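Local structure of flagellar biosynthesis protein FlhF (Bacillus subtilis, 2PX0) at residues A[107-112]-A[188-193]; A[114-119]-A[217-222]. The protein binds GTP as a homodimeric GTPase of the signal recognition particle family and is necessary for building the bacterial flagellum. All blocks are in the same frame, centred on the assembly; numbering follows the deposited sequence.

Contact 1 of 2, residues A[107-112]-A[188-193]; sequences YIVLFG and VDTAGR
Val-188 N donates to Ile-108 O over 2.7 Å, and a second, weak bond from Leu-110 N to Val-188 O (3.3 Å) continues the parallel ladder. Beyond Val-188 the side chain of Thr-190 takes over the pairing: its OG1 donates to Leu-110 O at 2.8 Å, in the carbonyl plane and on a lone pair. With chi1 at 71°, OG1 sits between backbone N and carbonyl carbon, where it meets the neighbouring strand, while CG2 swings beside the backbone N and also lies against Leu-110 O. A valine in place of Thr-190 would probably keep much of this packing but leave the buried Leu-110 O without its hydroxyl mate. Asp-189 OD2 is hydrogen-bonded to Thr-119 OG1, close to the magnesium ion. Val-109 and Val-188 point to one face of the sheet, the one opposite Asp-189, and lie side by side, CG2 of Val-109 3.8 Å from CB of Val-188; branched valines suit such a buried strand surface. At the backbone angles of Gly-112 a side chain would press on the carbonyl oxygen before it, so glycine fits where the strand enters the P-loop. Strand 107-112 is flanked by strand 185-189 and by strand 214-221; Leu-110 packs on Leu-122 of helix 118-132, and Phe-111 reaches Leu-204 of helix 198-207.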
ATOM      1  N   TYR A 107       8.006   1.725 -26.368  1.00 66.79           N
ATOM      2  CA  TYR A 107       7.764   0.767 -25.300  1.00 66.20           C
ATOM      3  C   TYR A 107       7.664   1.439 -23.937  1.00 64.96           C
ATOM      4  O   TYR A 107       8.577   2.145 -23.509  1.00 65.46           O
ATOM      5  CB  TYR A 107       8.875  -0.273 -25.309  1.00 68.21           C
ATOM      6  CG  TYR A 107       9.050  -0.893 -26.674  1.00 71.99           C
ATOM      7  CD1 TYR A 107       8.172  -1.877 -27.137  1.00 72.53           C
ATOM      8  CD2 TYR A 107      10.058  -0.453 -27.532  1.00 73.62           C
ATOM      9  CE1 TYR A 107       8.296  -2.403 -28.421  1.00 73.54           C
ATOM     10  CE2 TYR A 107      10.188  -0.971 -28.816  1.00 74.77           C
ATOM     11  CZ  TYR A 107       9.304  -1.941 -29.253  1.00 74.52           C
ATOM     12  OH  TYR A 107       9.424  -2.426 -30.534  1.00 76.74           O
ATOM     13  N   ILE A 108       6.538   1.214 -23.266  1.00 62.29           N
ATOM     14  CA  ILE A 108       6.285   1.792 -21.952  1.00 58.95           C
ATOM     15  C   ILE A 108       6.236   0.688 -20.898  1.00 58.29           C
ATOM     16  O   ILE A 108       5.342  -0.160 -20.912  1.00 58.43           O
ATOM     17  CB  ILE A 108       4.942   2.550 -21.937  1.00 57.62           C
ATOM     18  CG1 ILE A 108       4.926   3.619 -23.034  1.00 57.18           C
ATOM     19  CG2 ILE A 108       4.706   3.166 -20.573  1.00 56.93           C
ATOM     20  CD1 ILE A 108       6.021   4.668 -22.914  1.00 58.58           C
ATOM     21  N   VAL A 109       7.195   0.706 -19.980  1.00 56.44           N
ATOM     22  CA  VAL A 109       7.254  -0.310 -18.937  1.00 55.60           C
ATOM     23  C   VAL A 109       6.943   0.215 -17.530  1.00 54.96           C
ATOM     24  O   VAL A 109       7.399   1.296 -17.133  1.00 55.88           O
ATOM     25  CB  VAL A 109       8.640  -1.000 -18.939  1.00 55.54           C
ATOM     26  CG1 VAL A 109       8.793  -1.913 -17.726  1.00 54.18           C
ATOM     27  CG2 VAL A 109       8.806  -1.796 -20.224  1.00 53.80           C
ATOM     28  N   LEU A 110       6.152  -0.555 -16.787  1.00 52.39           N
ATOM     29  CA  LEU A 110       5.792  -0.187 -15.427  1.00 49.79           C
ATOM     30  C   LEU A 110       6.070  -1.331 -14.463  1.00 49.45           C
ATOM     31  O   LEU A 110       5.524  -2.424 -14.616  1.00 49.93           O
ATOM     32  CB  LEU A 110       4.313   0.167 -15.325  1.00 49.70           C
ATOM     33  CG  LEU A 110       3.642   1.260 -16.150  1.00 50.24           C
ATOM     34  CD1 LEU A 110       2.535   1.861 -15.278  1.00 50.24           C
ATOM     35  CD2 LEU A 110       4.629   2.335 -16.569  1.00 49.32           C
ATOM     36  N   PHE A 111       6.927  -1.083 -13.480  1.00 46.99           N
ATOM     37  CA  PHE A 111       7.240  -2.091 -12.486  1.00 45.76           C
ATOM     38  C   PHE A 111       7.076  -1.435 -11.120  1.00 45.11           C
ATOM     39  O   PHE A 111       7.030  -0.211 -11.017  1.00 44.51           O
ATOM     40  CB  PHE A 111       8.661  -2.657 -12.702  1.00 45.06           C
ATOM     41  CG  PHE A 111       9.689  -1.623 -13.080  1.00 45.05           C
ATOM     42  CD1 PHE A 111      10.225  -0.758 -12.129  1.00 43.49           C
ATOM     43  CD2 PHE A 111      10.114  -1.501 -14.398  1.00 45.50           C
ATOM     44  CE1 PHE A 111      11.163   0.207 -12.483  1.00 39.32           C
ATOM     45  CE2 PHE A 111      11.064  -0.524 -14.761  1.00 42.66           C
ATOM     46  CZ  PHE A 111      11.580   0.323 -13.799  1.00 38.68           C
ATOM     47  N   GLY A 112       6.948  -2.232 -10.067  1.00 44.08           N
ATOM     48  CA  GLY A 112       6.771  -1.624  -8.769  1.00 41.47           C
ATOM     49  C   GLY A 112       6.144  -2.501  -7.713  1.00 40.94           C
ATOM     50  O   GLY A 112       5.802  -3.650  -7.941  1.00 39.88           O
ATOM     51  N   VAL A 188       3.792  -2.253 -21.612  1.00 55.37           N
ATOM     52  CA  VAL A 188       4.202  -3.473 -20.922  1.00 53.72           C
ATOM     53  C   VAL A 188       3.894  -3.425 -19.430  1.00 52.08           C
ATOM     54  O   VAL A 188       4.293  -2.492 -18.739  1.00 52.15           O
ATOM     55  CB  VAL A 188       5.700  -3.718 -21.077  1.00 53.63           C
ATOM     56  CG1 VAL A 188       6.068  -5.036 -20.423  1.00 54.02           C
ATOM     57  CG2 VAL A 188       6.077  -3.719 -22.537  1.00 53.08           C
ATOM     58  N   ASP A 189       3.193  -4.447 -18.950  1.00 50.96           N
ATOM     59  CA  ASP A 189       2.801  -4.578 -17.545  1.00 51.61           C
ATOM     60  C   ASP A 189       3.748  -5.632 -16.964  1.00 50.82           C
ATOM     61  O   ASP A 189       4.241  -6.488 -17.701  1.00 51.74           O
ATOM     62  CB  ASP A 189       1.325  -5.027 -17.479  1.00 54.11           C
ATOM     63  CG  ASP A 189       0.762  -5.098 -16.051  1.00 55.34           C
ATOM     64  OD1 ASP A 189       1.347  -4.487 -15.132  1.00 55.87           O
ATOM     65  OD2 ASP A 189      -0.291  -5.761 -15.854  1.00 53.03           O
ATOM     66  N   THR A 190       4.034  -5.556 -15.667  1.00 49.56           N
ATOM     67  CA  THR A 190       4.949  -6.510 -15.034  1.00 48.80           C
ATOM     68  C   THR A 190       4.388  -7.079 -13.733  1.00 48.19           C
ATOM     69  O   THR A 190       3.449  -6.531 -13.164  1.00 47.59           O
ATOM     70  CB  THR A 190       6.320  -5.861 -14.713  1.00 47.41           C
ATOM     71  OG1 THR A 190       6.167  -4.936 -13.630  1.00 49.43           O
ATOM     72  CG2 THR A 190       6.863  -5.123 -15.926  1.00 44.54           C
ATOM     73  N   ALA A 191       4.982  -8.175 -13.267  1.00 48.33           N
ATOM     74  CA  ALA A 191       4.551  -8.838 -12.042  1.00 47.32           C
ATOM     75  C   ALA A 191       4.921  -8.072 -10.773  1.00 49.49           C
ATOM     76  O   ALA A 191       5.974  -7.437 -10.670  1.00 48.84           O
ATOM     77  CB  ALA A 191       5.138 -10.218 -11.984  1.00 47.41           C
ATOM     78  N   GLY A 192       4.044  -8.144  -9.790  1.00 52.21           N
ATOM     79  CA  GLY A 192       4.309  -7.456  -8.547  1.00 54.97           C
ATOM     80  C   GLY A 192       4.963  -8.365  -7.527  1.00 57.29           C
ATOM     81  O   GLY A 192       4.285  -8.960  -6.682  1.00 56.66           O
ATOM     82  N   ARG A 193       6.282  -8.492  -7.611  1.00 58.71           N
ATOM     83  CA  ARG A 193       7.016  -9.319  -6.668  1.00 60.29           C
ATOM     84  C   ARG A 193       7.568  -8.350  -5.624  1.00 60.99           C
ATOM     85  O   ARG A 193       7.623  -7.153  -5.872  1.00 61.60           O
ATOM     86  CB  ARG A 193       8.164 -10.040  -7.380  1.00 60.75           C
ATOM     87  CG  ARG A 193       7.799 -10.708  -8.707  1.00 63.80           C
ATOM     88  CD  ARG A 193       7.339 -12.154  -8.566  1.00 67.85           C
ATOM     89  NE  ARG A 193       7.349 -12.833  -9.866  1.00 72.21           N
ATOM     90  CZ  ARG A 193       7.097 -14.130 -10.055  1.00 73.58           C
ATOM     91  NH1 ARG A 193       6.810 -14.912  -9.022  1.00 72.77           N
ATOM     92  NH2 ARG A 193       7.139 -14.650 -11.281  1.00 73.27           N
TER

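Contact 2 of 2, residues A[114-119]-A[217-222]; sequences TGAGKT and FLVLSA. With MG (magnesium ion), chain I; GNP (phosphoaminophosphonic acid-guanylate ester), chain J; GNP (phosphoaminophosphonic acid-guanylate ester), chain R.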
ATOM      1  N   THR A 114       3.774  -4.221  -4.732  1.00 43.17           N
ATOM      2  CA  THR A 114       2.555  -4.990  -4.881  1.00 42.13           C
ATOM      3  C   THR A 114       1.320  -4.118  -4.665  1.00 43.37           C
ATOM      4  O   THR A 114       1.327  -3.213  -3.830  1.00 44.34           O
ATOM      5  CB  THR A 114       2.515  -6.188  -3.890  1.00 40.52           C
ATOM      6  OG1 THR A 114       2.888  -5.747  -2.584  1.00 39.92           O
ATOM      7  CG2 THR A 114       3.454  -7.281  -4.337  1.00 37.00           C
ATOM      8  N   GLY A 115       0.275  -4.397  -5.444  1.00 43.65           N
ATOM      9  CA  GLY A 115      -0.982  -3.675  -5.352  1.00 41.50           C
ATOM     10  C   GLY A 115      -0.912  -2.171  -5.464  1.00 41.56           C
ATOM     11  O   GLY A 115      -1.883  -1.490  -5.169  1.00 42.69           O
ATOM     12  N   ALA A 116       0.222  -1.638  -5.896  1.00 42.69           N
ATOM     13  CA  ALA A 116       0.367  -0.191  -5.993  1.00 43.17           C
ATOM     14  C   ALA A 116      -0.590   0.429  -7.005  1.00 42.50           C
ATOM     15  O   ALA A 116      -1.150   1.499  -6.765  1.00 39.96           O
ATOM     16  CB  ALA A 116       1.802   0.163  -6.340  1.00 45.32           C
ATOM     17  N   GLY A 117      -0.777  -0.250  -8.133  1.00 42.94           N
ATOM     18  CA  GLY A 117      -1.666   0.251  -9.164  1.00 42.14           C
ATOM     19  C   GLY A 117      -0.976   0.304 -10.508  1.00 41.96           C
ATOM     20  O   GLY A 117      -1.134   1.250 -11.262  1.00 44.47           O
ATOM     21  N   LYS A 118      -0.197  -0.713 -10.821  1.00 41.72           N
ATOM     22  CA  LYS A 118       0.500  -0.719 -12.093  1.00 43.21           C
ATOM     23  C   LYS A 118      -0.435  -0.935 -13.267  1.00 43.97           C
ATOM     24  O   LYS A 118      -0.476  -0.130 -14.195  1.00 46.17           O
ATOM     25  CB  LYS A 118       1.575  -1.803 -12.118  1.00 40.22           C
ATOM     26  CG  LYS A 118       2.775  -1.490 -11.266  1.00 33.74           C
ATOM     27  CD  LYS A 118       3.811  -2.576 -11.413  1.00 28.93           C
ATOM     28  CE  LYS A 118       3.300  -3.862 -10.803  1.00 27.04           C
ATOM     29  NZ  LYS A 118       2.884  -3.692  -9.385  1.00 21.30           N
ATOM     30  N   THR A 119      -1.187  -2.022 -13.217  1.00 43.14           N
ATOM     31  CA  THR A 119      -2.092  -2.356 -14.296  1.00 44.78           C
ATOM     32  C   THR A 119      -3.199  -1.322 -14.553  1.00 45.20           C
ATOM     33  O   THR A 119      -3.462  -0.948 -15.702  1.00 43.68           O
ATOM     34  CB  THR A 119      -2.724  -3.719 -14.040  1.00 45.76           C
ATOM     35  OG1 THR A 119      -1.707  -4.629 -13.605  1.00 46.27           O
ATOM     36  CG2 THR A 119      -3.348  -4.251 -15.319  1.00 45.66           C
ATOM     37  N   PHE A 217       8.947   3.172 -15.922  1.00 51.41           N
ATOM     38  CA  PHE A 217       8.296   3.963 -14.877  1.00 48.64           C
ATOM     39  C   PHE A 217       8.146   3.198 -13.566  1.00 46.80           C
ATOM     40  O   PHE A 217       7.366   2.250 -13.498  1.00 46.74           O
ATOM     41  CB  PHE A 217       6.906   4.368 -15.354  1.00 47.89           C
ATOM     42  CG  PHE A 217       6.913   5.382 -16.461  1.00 45.13           C
ATOM     43  CD1 PHE A 217       7.037   6.737 -16.173  1.00 43.04           C
ATOM     44  CD2 PHE A 217       6.808   4.975 -17.790  1.00 42.77           C
ATOM     45  CE1 PHE A 217       7.055   7.669 -17.183  1.00 43.13           C
ATOM     46  CE2 PHE A 217       6.825   5.892 -18.809  1.00 41.98           C
ATOM     47  CZ  PHE A 217       6.949   7.250 -18.508  1.00 45.79           C
ATOM     48  N   LEU A 218       8.858   3.625 -12.524  1.00 42.78           N
ATOM     49  CA  LEU A 218       8.790   2.943 -11.239  1.00 39.48           C
ATOM     50  C   LEU A 218       7.515   3.319 -10.486  1.00 39.43           C
ATOM     51  O   LEU A 218       7.327   4.468 -10.094  1.00 40.68           O
ATOM     52  CB  LEU A 218      10.028   3.274 -10.410  1.00 37.20           C
ATOM     53  CG  LEU A 218      10.071   2.690  -8.990  1.00 39.36           C
ATOM     54  CD1 LEU A 218      10.053   1.166  -9.013  1.00 37.49           C
ATOM     55  CD2 LEU A 218      11.321   3.173  -8.303  1.00 40.63           C
ATOM     56  N   VAL A 219       6.644   2.341 -10.265  1.00 38.60           N
ATOM     57  CA  VAL A 219       5.375   2.594  -9.597  1.00 40.60           C
ATOM     58  C   VAL A 219       5.313   2.372  -8.088  1.00 40.95           C
ATOM     59  O   VAL A 219       5.343   1.233  -7.619  1.00 44.71           O
ATOM     60  CB  VAL A 219       4.254   1.757 -10.268  1.00 40.50           C
ATOM     61  CG1 VAL A 219       2.970   1.813  -9.447  1.00 39.25           C
ATOM     62  CG2 VAL A 219       4.001   2.289 -11.678  1.00 39.99           C
ATOM     63  N   LEU A 220       5.201   3.465  -7.332  1.00 37.62           N
ATOM     64  CA  LEU A 220       5.109   3.382  -5.875  1.00 35.07           C
ATOM     65  C   LEU A 220       3.813   4.040  -5.452  1.00 36.60           C
ATOM     66  O   LEU A 220       3.304   4.922  -6.166  1.00 37.08           O
ATOM     67  CB  LEU A 220       6.255   4.120  -5.190  1.00 32.41           C
ATOM     68  CG  LEU A 220       7.697   3.719  -5.454  1.00 30.19           C
ATOM     69  CD1 LEU A 220       8.564   4.593  -4.604  1.00 28.33           C
ATOM     70  CD2 LEU A 220       7.934   2.270  -5.140  1.00 31.42           C
ATOM     71  N   SER A 221       3.294   3.629  -4.290  1.00 34.24           N
ATOM     72  CA  SER A 221       2.055   4.172  -3.779  1.00 33.65           C
ATOM     73  C   SER A 221       2.254   5.230  -2.711  1.00 36.46           C
ATOM     74  O   SER A 221       3.098   5.085  -1.829  1.00 38.03           O
ATOM     75  CB  SER A 221       1.195   3.065  -3.220  1.00 32.26           C
ATOM     76  OG  SER A 221       0.101   3.617  -2.499  1.00 34.45           O
ATOM     77  N   ALA A 222       1.453   6.292  -2.803  1.00 37.38           N
ATOM     78  CA  ALA A 222       1.483   7.422  -1.877  1.00 36.03           C
ATOM     79  C   ALA A 222       1.040   7.034  -0.460  1.00 35.93           C
ATOM     80  O   ALA A 222       0.934   7.877   0.435  1.00 38.50           O
ATOM     81  CB  ALA A 222       0.597   8.547  -2.423  1.00 30.77           C
TER
HETATM   82 MG    MG I1000      -1.079  -6.062 -11.882  1.00 47.70          MG
HETATM   83  PG  GNP J   1      -0.166  -6.299  -8.674  1.00 44.64           P
HETATM   84  O1G GNP J   1      -0.713  -7.204  -7.626  1.00 42.09           O
HETATM   85  O2G GNP J   1      -0.311  -6.882 -10.096  1.00 45.58           O
HETATM   86  O3G GNP J   1       1.238  -5.893  -8.403  1.00 42.09           O
HETATM   87  N3B GNP J   1      -1.227  -5.000  -8.542  1.00 46.35           N
HETATM   88  PB  GNP J   1      -1.081  -3.687  -9.529  1.00 49.73           P
HETATM   89  O1B GNP J   1       0.109  -2.920  -9.210  1.00 47.24           O
HETATM   90  O2B GNP J   1      -1.259  -4.206 -10.924  1.00 48.35           O
HETATM   91  O3A GNP J   1      -2.405  -2.916  -8.978  1.00 50.60           O
HETATM   92  PA  GNP J   1      -3.861  -2.962  -9.508  1.00 51.64           P
HETATM   93  O1A GNP J   1      -3.965  -2.310 -10.846  1.00 50.55           O
HETATM   94  O2A GNP J   1      -4.289  -4.408  -9.329  1.00 50.62           O
HETATM   95  O5' GNP J   1      -4.608  -2.092  -8.523  1.00 47.60           O
HETATM   96  C5' GNP J   1      -4.678  -2.478  -7.149  1.00 47.87           C
HETATM   97  C4' GNP J   1      -5.707  -1.687  -6.429  1.00 48.78           C
HETATM   98  O4' GNP J   1      -5.424  -0.348  -6.190  1.00 48.06           O
HETATM   99  C3' GNP J   1      -7.092  -1.707  -7.142  1.00 49.14           C
HETATM  100  O3' GNP J   1      -8.145  -2.020  -6.227  1.00 50.38           O
HETATM  101  C2' GNP J   1      -7.230  -0.288  -7.682  1.00 50.32           C
HETATM  102  O2' GNP J   1      -8.547   0.150  -7.816  1.00 52.99           O
HETATM  103  C1' GNP J   1      -6.468   0.476  -6.651  1.00 48.36           C
HETATM  104  N9  GNP J   1      -5.932   1.729  -7.232  1.00 43.97           N
HETATM  105  C8  GNP J   1      -4.962   1.800  -8.321  1.00 43.88           C
HETATM  106  N7  GNP J   1      -4.699   3.050  -8.603  1.00 44.02           N
HETATM  107  C5  GNP J   1      -5.535   3.815  -7.653  1.00 42.17           C
HETATM  108  C6  GNP J   1      -5.665   5.255  -7.487  1.00 43.61           C
HETATM  109  O6  GNP J   1      -5.140   6.119  -8.071  1.00 42.46           O
HETATM  110  N1  GNP J   1      -6.561   5.561  -6.467  1.00 47.50           N
HETATM  111  C2  GNP J   1      -7.178   4.519  -5.781  1.00 47.13           C
HETATM  112  N2  GNP J   1      -8.051   5.038  -4.773  1.00 46.55           N
HETATM  113  N3  GNP J   1      -7.113   3.249  -5.874  1.00 44.29           N
HETATM  114  C4  GNP J   1      -6.235   2.964  -6.870  1.00 41.90           C
HETATM  115  PG  GNP R   5      -8.218  -5.369  -4.668  1.00 46.62           P
HETATM  116  O1G GNP R   5      -7.812  -4.554  -5.841  1.00 48.70           O
HETATM  117  O2G GNP R   5      -9.253  -6.439  -5.050  1.00 49.69           O
HETATM  118  O3G GNP R   5      -8.697  -4.538  -3.543  1.00 44.22           O
HETATM  119  N3B GNP R   5      -6.753  -6.171  -4.313  1.00 47.87           N
HETATM  120  PB  GNP R   5      -6.658  -7.263  -3.069  1.00 48.37           P
HETATM  121  O1B GNP R   5      -6.747  -6.605  -1.771  1.00 49.03           O
HETATM  122  O2B GNP R   5      -7.631  -8.331  -3.413  1.00 49.73           O
HETATM  123  O3A GNP R   5      -5.162  -7.731  -3.270  1.00 48.67           O
HETATM  124  PA  GNP R   5      -4.654  -9.004  -3.861  1.00 52.40           P
HETATM  125  O1A GNP R   5      -5.018 -10.149  -2.997  1.00 54.50           O
HETATM  126  O2A GNP R   5      -5.111  -8.974  -5.302  1.00 54.49           O
HETATM  127  O5' GNP R   5      -3.135  -8.818  -3.804  1.00 51.44           O
HETATM  128  C5' GNP R   5      -2.488  -7.762  -4.551  1.00 51.77           C
HETATM  129  C4' GNP R   5      -1.001  -7.912  -4.530  1.00 52.52           C
HETATM  130  O4' GNP R   5      -0.377  -7.897  -3.289  1.00 53.33           O
HETATM  131  C3' GNP R   5      -0.528  -9.228  -5.235  1.00 53.43           C
HETATM  132  O3' GNP R   5       0.512  -8.965  -6.200  1.00 53.28           O
HETATM  133  C2' GNP R   5      -0.034 -10.105  -4.068  1.00 52.85           C
HETATM  134  O2' GNP R   5       0.963 -11.027  -4.413  1.00 50.27           O
HETATM  135  C1' GNP R   5       0.443  -9.043  -3.111  1.00 52.22           C
HETATM  136  N9  GNP R   5       0.359  -9.537  -1.712  1.00 46.39           N
HETATM  137  C8  GNP R   5      -0.881  -9.883  -1.029  1.00 44.83           C
HETATM  138  N7  GNP R   5      -0.622 -10.295   0.193  1.00 45.61           N
HETATM  139  C5  GNP R   5       0.862 -10.209   0.303  1.00 44.55           C
HETATM  140  C6  GNP R   5       1.743 -10.540   1.424  1.00 43.20           C
HETATM  141  O6  GNP R   5       1.472 -10.944   2.478  1.00 44.65           O
HETATM  142  N1  GNP R   5       3.068 -10.313   1.111  1.00 43.09           N
HETATM  143  C2  GNP R   5       3.385  -9.834  -0.143  1.00 46.05           C
HETATM  144  N2  GNP R   5       4.816  -9.668  -0.258  1.00 47.36           N
HETATM  145  N3  GNP R   5       2.683  -9.525  -1.175  1.00 45.85           N
HETATM  146  C4  GNP R   5       1.376  -9.749  -0.862  1.00 44.32           C
HETATM  147  O   HOH W   1      -3.037  -6.554 -11.308  1.00 45.18           O
HETATM  148  O   HOH W   2      -0.908  -7.908 -12.855  1.00 52.28           O
HETATM  149  O   HOH W   3       0.854  -5.569 -12.506  1.00 44.28           O
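Ala-116 and Ser-221 bring their CA atoms to 5.2 Å where the P-loop (Walker A motif), running into helix 118-132, passes over the C-terminal end of strand 214-221. The meeting is apolar: Ala-116 CB rests on Val-219 CG1 at 3.7 Å, and Lys-118 CG lies equally near Val-219 CB. Alanine is small enough to let the loop come close, and the branched valine offers a methyl to rest against; Ser-221 CB lies farther from Ala-116 CB, at 4.3 Å. Lys-118 has two roles: its CG packs on the valine while its chain, bent at chi3 (-68°) and chi4 (-55°), curls back over the phosphates. There NZ donates to both O1B and O3G of the GTP analogue in this subunit's own site (GNP, chain J), so the lysine's charge spans the beta and gamma phosphates and probably offsets part of their negative charge. Its amine also reaches Gly-112 O. The backbone N of Lys-118 bonds to O1B of GNP (chain J) at 2.7 Å, almost straight at 174°, and the amide of Gly-117 supplies another bond to that oxygen. A side chain at Gly-117 would probably collide with guanine C8, and its backbone angles also suit glycine. Thr-114 faces the other nucleotide, its OG1 bonded to Lys-248 and Glu-251 of the second subunit. The magnesium ion is held by O2G and O2B of GNP (chain J), three waters and Thr-119 OG1, the last at 2.3 Å.

In the fold
The centres of contacts 1 and 2 lie about 9 Å apart, within the GTPase domain and at one parallel sheet. Strand 107-112 occupies the middle, with strand 185-189 on one side and strand 214-221 on the other, and the P-loop joins it to helix 118-132. Along the chain the order is 107-112, 114-119, 188-193, 217-222, so the segments of the two contacts alternate. They also touch directly: Phe-111 O and Val-219 N, 2.7 Å apart, probably form a hydrogen bond between the neighbouring strands. This arrangement gathers loops from distant parts of the sequence around the nucleotide and magnesium, and both contacts reach the second subunit.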